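Alpha-L-rhamnosidase (Klebsiella oxytoca, PDB 4XHC) hydrolyses terminal alpha-L-rhamnosyl residues from glycosides, as expected of a family GH78 alpha-L-rhamnosidase, and binds rhamnose in a pocket of its catalytic domain. Local coordinates at residues R251-V256 and C527-C532; F235-K240 and R244-D249; A491-M496 and C532-F537; L266-L271 and Y313-S318. All blocks are in the same frame, centred on the assembly; numbering follows the deposited sequence.

Contact 1: R251-V256 and C527-C532; sequences RLQALV and CHAWSC. With RAM (alpha-L-rhamnopyranose), chain C.
Gln253 and Ala529 carry one end of this contact between helix 247-259 and the loop 527-532. From CB, Gln253 sends CG to the side facing the loop, anti to its own carbonyl carbon (chi1 -67°), and CG lies 3.5 Å from Ala529 CB. The chain then runs on extended, laying the flat of the amide against the same methyl: OE1 and NE2 of Gln253 are each 3.5 Å from Ala529 CB, with CD in between, and the methyl thus sits over the face of the amide and not at its rim. At the tip, NE2 turns to the carbonyl oxygen of Glu236. Leu252, just before it, and Val256, about a turn further on, offer only aliphatic groups. Leu252 CD2 rests 3.6 Å from Trp530 O, while Val256 CG2 approaches Cys532 SG at 3.7 Å. The loop makes a short 3-10 turn here, with Ser531 N bonded to His528 O. The rings of His528 and Trp530 reach away from the helix to the rhamnose, in what is, in this family, an (alpha/alpha)6 barrel. His528 NE2 donates to rhamnose O3 at 3.1 Å, N-H...O angle 161°, with O3 at the edge of the imidazole. The same O3 lies over one face of the indole, toward its rim, 3.4 Å from Trp530 CZ3. Ser525 OG binds His528 ND1 and Glu506 O binds Trp530 NE1, fixing both rings. Helix and loop therefore meet through van der Waals packing, with no polar bond between the two segments, leaving the hydrogen-bonding groups of His528 and Trp530 to the pocket and its surroundings.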
# COMPACT_ATOMS: atom_id res chain seq x y z
N ARG A 251 20.00 -29.67 -1.27
CA ARG A 251 20.64 -30.90 -1.72
C ARG A 251 20.45 -31.13 -3.20
O ARG A 251 21.39 -31.51 -3.89
CB ARG A 251 20.12 -32.11 -0.95
CG ARG A 251 20.84 -33.39 -1.32
CD ARG A 251 20.61 -34.51 -0.32
NE ARG A 251 19.43 -35.27 -0.66
CZ ARG A 251 19.41 -36.47 -1.22
NH1 ARG A 251 20.52 -37.13 -1.51
NH2 ARG A 251 18.26 -37.03 -1.48
N LEU A 252 19.24 -30.91 -3.68
CA LEU A 252 18.92 -31.12 -5.09
C LEU A 252 19.42 -29.98 -5.95
O LEU A 252 19.95 -30.20 -7.04
CB LEU A 252 17.41 -31.32 -5.27
CG LEU A 252 16.95 -32.78 -5.25
CD1 LEU A 252 17.60 -33.59 -4.14
CD2 LEU A 252 15.44 -32.85 -5.13
N GLN A 253 19.28 -28.76 -5.46
CA GLN A 253 19.76 -27.60 -6.20
C GLN A 253 21.26 -27.67 -6.45
O GLN A 253 21.72 -27.31 -7.53
CB GLN A 253 19.40 -26.30 -5.47
CG GLN A 253 17.90 -26.05 -5.44
CD GLN A 253 17.54 -24.66 -4.97
OE1 GLN A 253 18.10 -23.67 -5.44
NE2 GLN A 253 16.57 -24.57 -4.07
N ALA A 254 22.02 -28.13 -5.46
CA ALA A 254 23.47 -28.25 -5.61
C ALA A 254 23.86 -29.20 -6.74
O ALA A 254 24.84 -28.97 -7.43
CB ALA A 254 24.12 -28.67 -4.30
N LEU A 255 23.10 -30.28 -6.92
CA LEU A 255 23.38 -31.22 -8.00
C LEU A 255 23.23 -30.55 -9.36
O LEU A 255 24.05 -30.75 -10.25
CB LEU A 255 22.45 -32.44 -7.93
CG LEU A 255 22.69 -33.49 -6.85
CD1 LEU A 255 21.63 -34.59 -6.96
CD2 LEU A 255 24.09 -34.08 -6.93
N VAL A 256 22.17 -29.76 -9.53
CA VAL A 256 21.88 -29.13 -10.81
C VAL A 256 22.90 -28.03 -11.08
O VAL A 256 23.41 -27.90 -12.18
CB VAL A 256 20.45 -28.56 -10.86
CG1 VAL A 256 20.13 -28.00 -12.24
CG2 VAL A 256 19.43 -29.64 -10.47
N CYS A 527 7.61 -21.95 -9.20
CA CYS A 527 9.01 -21.98 -9.58
C CYS A 527 9.76 -22.48 -8.37
O CYS A 527 10.09 -21.70 -7.48
CB CYS A 527 9.50 -20.59 -9.98
SG CYS A 527 11.25 -20.49 -10.35
N HIS A 528 9.98 -23.79 -8.31
CA HIS A 528 10.58 -24.42 -7.13
C HIS A 528 11.71 -25.29 -7.60
O HIS A 528 11.50 -26.24 -8.35
CB HIS A 528 9.54 -25.26 -6.38
CG HIS A 528 9.52 -25.02 -4.90
ND1 HIS A 528 9.05 -23.85 -4.35
CD2 HIS A 528 9.88 -25.80 -3.87
CE1 HIS A 528 9.14 -23.92 -3.04
NE2 HIS A 528 9.64 -25.09 -2.71
N ALA A 529 12.91 -24.97 -7.14
CA ALA A 529 14.13 -25.57 -7.70
C ALA A 529 14.36 -27.03 -7.30
O ALA A 529 15.18 -27.70 -7.91
CB ALA A 529 15.34 -24.71 -7.35
N TRP A 530 13.64 -27.52 -6.31
CA TRP A 530 13.71 -28.93 -6.00
C TRP A 530 13.04 -29.75 -7.10
O TRP A 530 13.12 -30.98 -7.10
CB TRP A 530 13.15 -29.24 -4.59
CG TRP A 530 11.66 -29.29 -4.39
CD1 TRP A 530 10.69 -29.16 -5.33
CD2 TRP A 530 10.98 -29.53 -3.15
NE1 TRP A 530 9.44 -29.28 -4.75
CE2 TRP A 530 9.60 -29.52 -3.41
CE3 TRP A 530 11.42 -29.77 -1.84
CZ2 TRP A 530 8.65 -29.72 -2.42
CZ3 TRP A 530 10.47 -29.96 -0.85
CH2 TRP A 530 9.10 -29.94 -1.15
N SER A 531 12.40 -29.07 -8.05
CA SER A 531 11.78 -29.72 -9.20
C SER A 531 12.56 -29.59 -10.51
O SER A 531 12.04 -29.96 -11.56
CB SER A 531 10.38 -29.14 -9.44
OG SER A 531 9.60 -29.21 -8.26
N CYS A 532 13.80 -29.10 -10.47
CA CYS A 532 14.57 -28.87 -11.69
C CYS A 532 15.69 -29.89 -11.95
O CYS A 532 16.59 -29.64 -12.75
CB CYS A 532 15.16 -27.45 -11.67
SG CYS A 532 16.57 -27.23 -10.57
C1 RAM C . 7.78 -26.40 2.36
C2 RAM C . 8.46 -26.12 1.04
C3 RAM C . 9.94 -26.46 1.11
C4 RAM C . 10.11 -27.77 1.87
C5 RAM C . 9.71 -27.54 3.32
C6 RAM C . 9.12 -28.77 3.98
O1 RAM C . 6.91 -25.36 2.61
O2 RAM C . 7.84 -26.97 0.08
O3 RAM C . 10.50 -26.59 -0.19
O4 RAM C . 11.46 -28.19 1.83
O5 RAM C . 8.73 -26.48 3.41

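Contact 2: F235-K240 and R244-D249. With RAM (alpha-L-rhamnopyranose), chain C.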
# COMPACT_ATOMS: atom_id res chain seq x y z
N PHE A 235 20.39 -20.19 -2.07
CA PHE A 235 19.53 -21.05 -2.88
C PHE A 235 18.12 -21.03 -2.30
O PHE A 235 17.80 -21.80 -1.40
CB PHE A 235 20.04 -22.51 -2.87
CG PHE A 235 21.28 -22.74 -3.69
CD1 PHE A 235 21.19 -22.94 -5.05
CD2 PHE A 235 22.52 -22.82 -3.09
CE1 PHE A 235 22.32 -23.19 -5.81
CE2 PHE A 235 23.66 -23.06 -3.84
CZ PHE A 235 23.56 -23.25 -5.21
N GLU A 236 17.26 -20.15 -2.81
CA GLU A 236 15.89 -20.05 -2.29
C GLU A 236 15.06 -21.24 -2.77
O GLU A 236 15.28 -21.73 -3.87
CB GLU A 236 15.24 -18.75 -2.73
CG GLU A 236 15.94 -17.50 -2.22
CD GLU A 236 15.18 -16.21 -2.54
OE1 GLU A 236 14.03 -16.29 -3.03
OE2 GLU A 236 15.74 -15.12 -2.30
N ASP A 237 14.14 -21.73 -1.94
CA ASP A 237 13.29 -22.85 -2.35
C ASP A 237 12.32 -22.43 -3.44
O ASP A 237 12.14 -23.15 -4.42
CB ASP A 237 12.56 -23.50 -1.15
CG ASP A 237 11.61 -22.56 -0.43
OD1 ASP A 237 11.84 -21.34 -0.38
OD2 ASP A 237 10.62 -23.07 0.13
N GLY A 238 11.69 -21.26 -3.26
CA GLY A 238 10.79 -20.65 -4.24
C GLY A 238 10.83 -19.12 -4.13
O GLY A 238 10.74 -18.58 -3.03
N PRO A 239 10.97 -18.40 -5.27
CA PRO A 239 11.14 -16.96 -5.17
C PRO A 239 9.90 -16.17 -4.76
O PRO A 239 10.04 -15.05 -4.25
CB PRO A 239 11.56 -16.56 -6.59
CG PRO A 239 12.02 -17.81 -7.25
CD PRO A 239 11.17 -18.88 -6.65
N LYS A 240 8.71 -16.72 -4.99
CA LYS A 240 7.49 -16.10 -4.46
C LYS A 240 7.36 -16.42 -2.99
O LYS A 240 7.13 -15.55 -2.15
CB LYS A 240 6.24 -16.63 -5.18
CG LYS A 240 4.95 -16.13 -4.55
CD LYS A 240 3.72 -16.47 -5.38
CE LYS A 240 3.12 -17.79 -4.96
NZ LYS A 240 2.24 -18.33 -6.02
N ARG A 244 13.55 -18.77 0.82
CA ARG A 244 14.33 -19.20 1.96
C ARG A 244 15.13 -20.46 1.69
O ARG A 244 14.70 -21.34 0.94
CB ARG A 244 13.37 -19.46 3.12
CG ARG A 244 14.04 -19.56 4.46
CD ARG A 244 13.15 -19.08 5.59
NE ARG A 244 12.23 -20.11 6.09
CZ ARG A 244 10.90 -20.01 6.10
NH1 ARG A 244 10.28 -18.93 5.63
NH2 ARG A 244 10.19 -21.01 6.59
N LEU A 245 16.28 -20.56 2.34
CA LEU A 245 17.17 -21.71 2.23
C LEU A 245 16.71 -22.89 3.09
O LEU A 245 16.71 -22.79 4.32
CB LEU A 245 18.58 -21.29 2.67
CG LEU A 245 19.69 -22.34 2.69
CD1 LEU A 245 19.95 -22.91 1.30
CD2 LEU A 245 20.96 -21.73 3.27
N TRP A 246 16.32 -24.00 2.45
CA TRP A 246 15.98 -25.26 3.15
C TRP A 246 16.97 -26.36 2.75
O TRP A 246 17.45 -26.39 1.62
CB TRP A 246 14.58 -25.75 2.78
CG TRP A 246 13.42 -24.96 3.34
CD1 TRP A 246 12.95 -23.77 2.88
CD2 TRP A 246 12.55 -25.35 4.40
NE1 TRP A 246 11.85 -23.38 3.61
CE2 TRP A 246 11.59 -24.33 4.55
CE3 TRP A 246 12.50 -26.45 5.26
CZ2 TRP A 246 10.58 -24.38 5.52
CZ3 TRP A 246 11.50 -26.49 6.23
CH2 TRP A 246 10.55 -25.47 6.35
N LEU A 247 17.25 -27.28 3.66
CA LEU A 247 18.31 -28.26 3.42
C LEU A 247 17.96 -29.32 2.37
O LEU A 247 18.79 -29.68 1.56
CB LEU A 247 18.75 -28.93 4.73
CG LEU A 247 20.26 -28.81 4.96
CD1 LEU A 247 20.60 -29.00 6.43
CD2 LEU A 247 21.03 -29.78 4.08
N GLY A 248 16.73 -29.81 2.38
CA GLY A 248 16.30 -30.79 1.39
C GLY A 248 16.38 -30.22 -0.01
O GLY A 248 16.83 -30.89 -0.95
N ASP A 249 15.93 -28.97 -0.14
CA ASP A 249 15.93 -28.26 -1.41
C ASP A 249 17.36 -28.01 -1.89
O ASP A 249 17.71 -28.31 -3.03
CB ASP A 249 15.15 -26.94 -1.30
CG ASP A 249 13.69 -27.16 -0.93
OD1 ASP A 249 13.42 -27.67 0.18
OD2 ASP A 249 12.79 -26.80 -1.73
C1 RAM C . 7.78 -26.40 2.36
C2 RAM C . 8.46 -26.12 1.04
C3 RAM C . 9.94 -26.46 1.11
C4 RAM C . 10.11 -27.77 1.87
C5 RAM C . 9.71 -27.54 3.32
C6 RAM C . 9.12 -28.77 3.98
O1 RAM C . 6.91 -25.36 2.61
O2 RAM C . 7.84 -26.97 0.08
O3 RAM C . 10.50 -26.59 -0.19
O4 RAM C . 11.46 -28.19 1.83
O5 RAM C . 8.73 -26.48 3.41
O HOH W 1 16.27 -24.00 -0.47
O HOH W 2 13.48 -25.76 -4.31
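Asp249 OD2, which packs against Asp237 CB across the contact, is gripped by two donors. Rhamnose O3 donates to Asp249 OD2 at 2.8 Å. A water donates to Asp249 OD2 at 2.9 Å and also to Asp237 O, linking the two segments. The second carboxylate oxygen, Asp249 OD1, takes the proton of rhamnose O4 at 2.6 Å, so the carboxylate spans two neighbouring hydroxyls and should fix how the ring is turned. Further from the sugar one backbone bond joins the segments, Asp237 N to Arg244 O at 3.0 Å, and Asp237 OD1 receives a weak bond from Arg244 N. A chi1 of 62° sets the Asp237 carboxylate between its own N and carbonyl carbon, from where OD1 can reach back to Arg244 and also accept from Asp242 N. This is part of the wall of the rhamnose pocket, where a loop lies beside the short, weakly bonded strand 245-246, which leads into helix 247-259 with Trp246 at the N-cap position. A second water accepts from Trp246 N and lies within bonding distance of Phe235 O, probably donating to it. The indole of Trp246 lies beside the Asp237 carboxylate, their planes 37° apart, and presents one face to the sugar, whose C5 sits 3.4 Å above the ring plane toward the rim. Away from the sugar, Leu245 CD1 packs on Phe235 CB at 4.2 Å, and Arg244 turns its NE to Asn287.

Contact 3: A491-M496 and C532-F537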
# COMPACT_ATOMS: atom_id res chain seq x y z
N ALA A 491 7.07 -38.25 -19.17
CA ALA A 491 5.66 -38.35 -18.81
C ALA A 491 5.27 -37.33 -17.75
O ALA A 491 4.23 -36.68 -17.85
CB ALA A 491 5.33 -39.75 -18.33
N TYR A 492 6.12 -37.19 -16.73
CA TYR A 492 5.82 -36.31 -15.59
C TYR A 492 6.19 -34.84 -15.86
O TYR A 492 5.31 -34.00 -15.94
CB TYR A 492 6.54 -36.84 -14.35
CG TYR A 492 6.23 -36.12 -13.06
CD1 TYR A 492 5.00 -36.26 -12.45
CD2 TYR A 492 7.19 -35.33 -12.44
CE1 TYR A 492 4.72 -35.61 -11.26
CE2 TYR A 492 6.92 -34.68 -11.24
CZ TYR A 492 5.69 -34.82 -10.66
OH TYR A 492 5.46 -34.17 -9.47
N TRP A 493 7.48 -34.54 -16.01
CA TRP A 493 7.90 -33.15 -16.28
C TRP A 493 7.44 -32.64 -17.64
O TRP A 493 7.15 -31.46 -17.80
CB TRP A 493 9.41 -33.02 -16.16
CG TRP A 493 9.93 -32.97 -14.75
CD1 TRP A 493 10.15 -31.87 -14.00
CD2 TRP A 493 10.34 -34.08 -13.95
NE1 TRP A 493 10.64 -32.21 -12.77
CE2 TRP A 493 10.78 -33.56 -12.72
CE3 TRP A 493 10.38 -35.47 -14.15
CZ2 TRP A 493 11.25 -34.38 -11.69
CZ3 TRP A 493 10.84 -36.28 -13.12
CH2 TRP A 493 11.26 -35.73 -11.91
N GLY A 494 7.35 -33.53 -18.63
CA GLY A 494 6.78 -33.16 -19.94
C GLY A 494 5.33 -32.71 -19.87
O GLY A 494 4.88 -31.89 -20.68
N ALA A 495 4.59 -33.26 -18.91
CA ALA A 495 3.20 -32.85 -18.66
C ALA A 495 3.12 -31.40 -18.21
O ALA A 495 2.26 -30.66 -18.68
CB ALA A 495 2.55 -33.76 -17.64
N MET A 496 4.01 -31.00 -17.31
CA MET A 496 4.08 -29.61 -16.86
C MET A 496 4.46 -28.69 -18.01
O MET A 496 3.87 -27.62 -18.16
CB MET A 496 5.07 -29.45 -15.70
CG MET A 496 4.49 -29.90 -14.36
SD MET A 496 5.57 -29.59 -12.94
CE MET A 496 6.78 -30.89 -13.16
N CYS A 532 13.80 -29.10 -10.47
CA CYS A 532 14.57 -28.87 -11.69
C CYS A 532 15.69 -29.89 -11.95
O CYS A 532 16.59 -29.64 -12.75
CB CYS A 532 15.16 -27.45 -11.67
SG CYS A 532 16.57 -27.23 -10.57
N THR A 533 15.61 -31.05 -11.30
CA THR A 533 16.68 -32.04 -11.41
C THR A 533 16.79 -32.73 -12.77
O THR A 533 17.85 -33.26 -13.09
CB THR A 533 16.56 -33.11 -10.32
OG1 THR A 533 15.20 -33.53 -10.20
CG2 THR A 533 17.05 -32.57 -9.00
N PRO A 534 15.71 -32.74 -13.57
CA PRO A 534 15.89 -33.30 -14.91
C PRO A 534 17.10 -32.75 -15.67
O PRO A 534 17.73 -33.47 -16.45
CB PRO A 534 14.60 -32.93 -15.60
CG PRO A 534 13.59 -33.03 -14.51
CD PRO A 534 14.29 -32.54 -13.26
N ALA A 535 17.43 -31.48 -15.45
CA ALA A 535 18.65 -30.91 -16.02
C ALA A 535 19.89 -31.73 -15.61
O ALA A 535 20.76 -32.00 -16.44
CB ALA A 535 18.80 -29.46 -15.60
N TRP A 536 19.96 -32.13 -14.34
CA TRP A 536 21.07 -32.95 -13.85
C TRP A 536 21.06 -34.34 -14.47
O TRP A 536 22.07 -34.78 -15.02
CB TRP A 536 21.04 -33.06 -12.31
CG TRP A 536 22.20 -33.83 -11.73
CD1 TRP A 536 23.50 -33.42 -11.67
CD2 TRP A 536 22.15 -35.12 -11.13
NE1 TRP A 536 24.28 -34.39 -11.08
CE2 TRP A 536 23.47 -35.44 -10.73
CE3 TRP A 536 21.13 -36.04 -10.89
CZ2 TRP A 536 23.78 -36.65 -10.11
CZ3 TRP A 536 21.45 -37.24 -10.26
CH2 TRP A 536 22.77 -37.53 -9.88
N PHE A 537 19.92 -35.02 -14.41
CA PHE A 537 19.79 -36.35 -15.02
C PHE A 537 20.17 -36.32 -16.50
O PHE A 537 20.91 -37.18 -16.98
CB PHE A 537 18.36 -36.88 -14.88
CG PHE A 537 17.97 -37.24 -13.47
CD1 PHE A 537 18.69 -38.18 -12.75
CD2 PHE A 537 16.86 -36.66 -12.88
CE1 PHE A 537 18.33 -38.51 -11.46
CE2 PHE A 537 16.49 -36.99 -11.58
CZ PHE A 537 17.22 -37.92 -10.88
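The C-terminal helix 534-540 of the catalytic domain packs against helix 482-498 chiefly through Pro534 on Trp493. Pro534 CG stands over the five-membered ring of the indole, 3.3 Å from its centroid and only 8° off the ring normal, a CH-pi contact. The neighbouring Pro534 CD reaches the same face near its nitrogen end, 3.7 Å from Trp493 NE1, so one edge of the pyrrolidine lies on the indole while the proline stands nearly perpendicular to the tryptophan side chain. With CG anti to the carbonyl carbon, a chi1 of -77° sets the indole of Trp493 so that its five-membered ring lies under Pro534. In the alpha-helical barrel of the six-hairpin glycosidases, two segments 36 residues apart in the chain are joined here in the interior. The opposite face of the indole is taken by its neighbour Tyr492, whose CD2 lies 3.6 Å above the plane toward the rim, and Phe504 meets the ring edge-to-face. NE1 of Trp493 donates to Ser531 O, which restrains the rotation of the indole and ties it to the chain just ahead of Cys532. Thr533 OG1 comes within 4.3 Å of Trp493 CZ2, but its hydrogen bond is made with His470 ND1.

Contact 4: L266-L271 and Y313-S318; sequences LVRRCL and YNYLQS
Val267 is the first residue of helix segment 266-271 to meet Tyr315, its CG1 lying 3.8 Å from Tyr315 CD1, with the two side chains alongside each other and pointing in opposing directions. Arg268 comes next, and touches the far end of the phenol with the aliphatic part of its chain: CB and CG each lie 3.6 Å from Tyr315 OH, and CD lies 3.4 Å from it. With CG anti to the backbone N (chi1 -170°) and the chain extended as far as NE, the arginine runs past the hydroxyl, and its guanidinium is almost parallel to the phenol ring, their planes 9° apart. The polar ends are held elsewhere, Arg268 NE by Thr324 OG1 and Tyr315 OH by Asp321 OD2. Segments 266-271 and 313-318, on helices 264-276 and 302-319 of the catalytic barrel, run roughly antiparallel at 151°, their axes 10.9 Å apart at closest approach, and Tyr315 bridges that wide gap. One helical turn beyond Val267, Leu271 puts CD1 at the root of the tyrosine, 4.0 Å from Tyr315 CB. Val267 CG1, Arg268 CB and Leu271 CD1 all lie on the same side of the ring plane, while Thr324 of helix 322-340 also packs against Tyr315.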
# COMPACT_ATOMS: atom_id res chain seq x y z
N LEU A 266 28.64 -20.77 -3.71
CA LEU A 266 27.32 -20.59 -3.14
C LEU A 266 26.85 -21.83 -2.36
O LEU A 266 26.14 -21.71 -1.38
CB LEU A 266 26.31 -20.23 -4.24
CG LEU A 266 24.92 -19.80 -3.77
CD1 LEU A 266 25.01 -18.60 -2.84
CD2 LEU A 266 24.02 -19.52 -4.95
N VAL A 267 27.26 -23.01 -2.81
CA VAL A 267 26.98 -24.26 -2.08
C VAL A 267 27.75 -24.25 -0.76
O VAL A 267 27.24 -24.63 0.28
CB VAL A 267 27.37 -25.52 -2.89
CG1 VAL A 267 27.09 -26.78 -2.09
CG2 VAL A 267 26.61 -25.55 -4.21
N ARG A 268 28.98 -23.79 -0.84
CA ARG A 268 29.84 -23.64 0.33
C ARG A 268 29.26 -22.66 1.34
O ARG A 268 29.26 -22.95 2.53
CB ARG A 268 31.21 -23.15 -0.12
CG ARG A 268 32.27 -23.17 0.95
CD ARG A 268 33.55 -22.60 0.39
NE ARG A 268 34.58 -22.52 1.41
CZ ARG A 268 35.52 -21.59 1.47
NH1 ARG A 268 35.58 -20.63 0.55
NH2 ARG A 268 36.41 -21.63 2.45
N ARG A 269 28.76 -21.52 0.85
CA ARG A 269 28.12 -20.52 1.71
C ARG A 269 26.94 -21.13 2.46
O ARG A 269 26.76 -20.91 3.66
CB ARG A 269 27.66 -19.31 0.88
CG ARG A 269 26.70 -18.37 1.61
CD ARG A 269 26.44 -17.10 0.82
NE ARG A 269 25.19 -16.45 1.22
CZ ARG A 269 25.03 -15.64 2.26
NH1 ARG A 269 26.04 -15.34 3.08
NH2 ARG A 269 23.84 -15.11 2.50
N CYS A 270 26.15 -21.92 1.75
CA CYS A 270 24.93 -22.48 2.31
C CYS A 270 25.24 -23.61 3.28
O CYS A 270 24.55 -23.76 4.28
CB CYS A 270 23.95 -22.86 1.19
SG CYS A 270 23.29 -21.39 0.32
N LEU A 271 26.31 -24.36 3.03
CA LEU A 271 26.81 -25.33 4.02
C LEU A 271 27.23 -24.67 5.33
O LEU A 271 26.90 -25.16 6.40
CB LEU A 271 27.98 -26.15 3.46
CG LEU A 271 27.62 -27.37 2.61
CD1 LEU A 271 28.84 -27.86 1.83
CD2 LEU A 271 27.05 -28.50 3.47
N TYR A 313 29.20 -34.38 1.21
CA TYR A 313 29.84 -35.39 0.37
C TYR A 313 29.82 -35.00 -1.12
O TYR A 313 30.87 -35.04 -1.78
CB TYR A 313 29.21 -36.78 0.60
CG TYR A 313 29.68 -37.81 -0.39
CD1 TYR A 313 30.95 -38.36 -0.31
CD2 TYR A 313 28.85 -38.23 -1.44
CE1 TYR A 313 31.39 -39.29 -1.24
CE2 TYR A 313 29.27 -39.17 -2.37
CZ TYR A 313 30.55 -39.69 -2.26
OH TYR A 313 30.97 -40.60 -3.19
N ASN A 314 28.66 -34.59 -1.64
CA ASN A 314 28.53 -34.17 -3.06
C ASN A 314 29.37 -32.93 -3.40
O ASN A 314 29.88 -32.80 -4.52
CB ASN A 314 27.07 -33.90 -3.46
CG ASN A 314 26.18 -35.14 -3.38
OD1 ASN A 314 26.60 -36.26 -3.64
ND2 ASN A 314 24.92 -34.92 -3.03
N TYR A 315 29.50 -32.02 -2.41
CA TYR A 315 30.30 -30.80 -2.55
C TYR A 315 31.79 -31.11 -2.65
O TYR A 315 32.51 -30.48 -3.43
CB TYR A 315 30.05 -29.82 -1.39
CG TYR A 315 31.00 -28.64 -1.39
CD1 TYR A 315 30.83 -27.58 -2.29
CD2 TYR A 315 32.10 -28.60 -0.53
CE1 TYR A 315 31.71 -26.51 -2.31
CE2 TYR A 315 32.98 -27.52 -0.55
CZ TYR A 315 32.79 -26.48 -1.44
OH TYR A 315 33.67 -25.42 -1.47
N LEU A 316 32.25 -32.07 -1.85
CA LEU A 316 33.62 -32.52 -1.93
C LEU A 316 33.92 -33.15 -3.31
O LEU A 316 34.94 -32.82 -3.91
CB LEU A 316 33.92 -33.52 -0.82
CG LEU A 316 35.35 -34.09 -0.76
CD1 LEU A 316 36.37 -32.97 -0.61
CD2 LEU A 316 35.48 -35.11 0.36
N GLN A 317 33.03 -34.03 -3.78
CA GLN A 317 33.21 -34.70 -5.08
C GLN A 317 33.34 -33.72 -6.24
O GLN A 317 34.18 -33.88 -7.12
CB GLN A 317 32.03 -35.64 -5.39
CG GLN A 317 31.89 -36.88 -4.50
CD GLN A 317 33.20 -37.58 -4.20
OE1 GLN A 317 33.81 -38.20 -5.08
NE2 GLN A 317 33.64 -37.49 -2.95
N SER A 318 32.48 -32.70 -6.23
CA SER A 318 32.37 -31.75 -7.34
C SER A 318 33.33 -30.57 -7.28
O SER A 318 33.87 -30.18 -8.31
CB SER A 318 30.96 -31.20 -7.36
OG SER A 318 30.66 -30.56 -6.14

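Contacts 1 and 2 share helix 247-259 and both touch the rhamnose; their centres are 9 Å apart, with Gln253 and Glu236 as a probable hydrogen-bonded tie between them. His528 of contact 1 and Asp249 of contact 2 hold the same sugar hydroxyl, O3. Contact 3 continues from contact 1 through Cys532, the two centres being 11 Å apart, and a probable bond between Ser531 and Trp493 joins them; the side chain of Thr533 is about 12 Å from the sugar. Contact 4 lies on another side of helix 247-259, packing Val267 on Ala254 of contact 1 and taking Phe235 of contact 2 against Leu266 and Cys270. Contacts 3 and 4, centred 23 Å apart, do not touch.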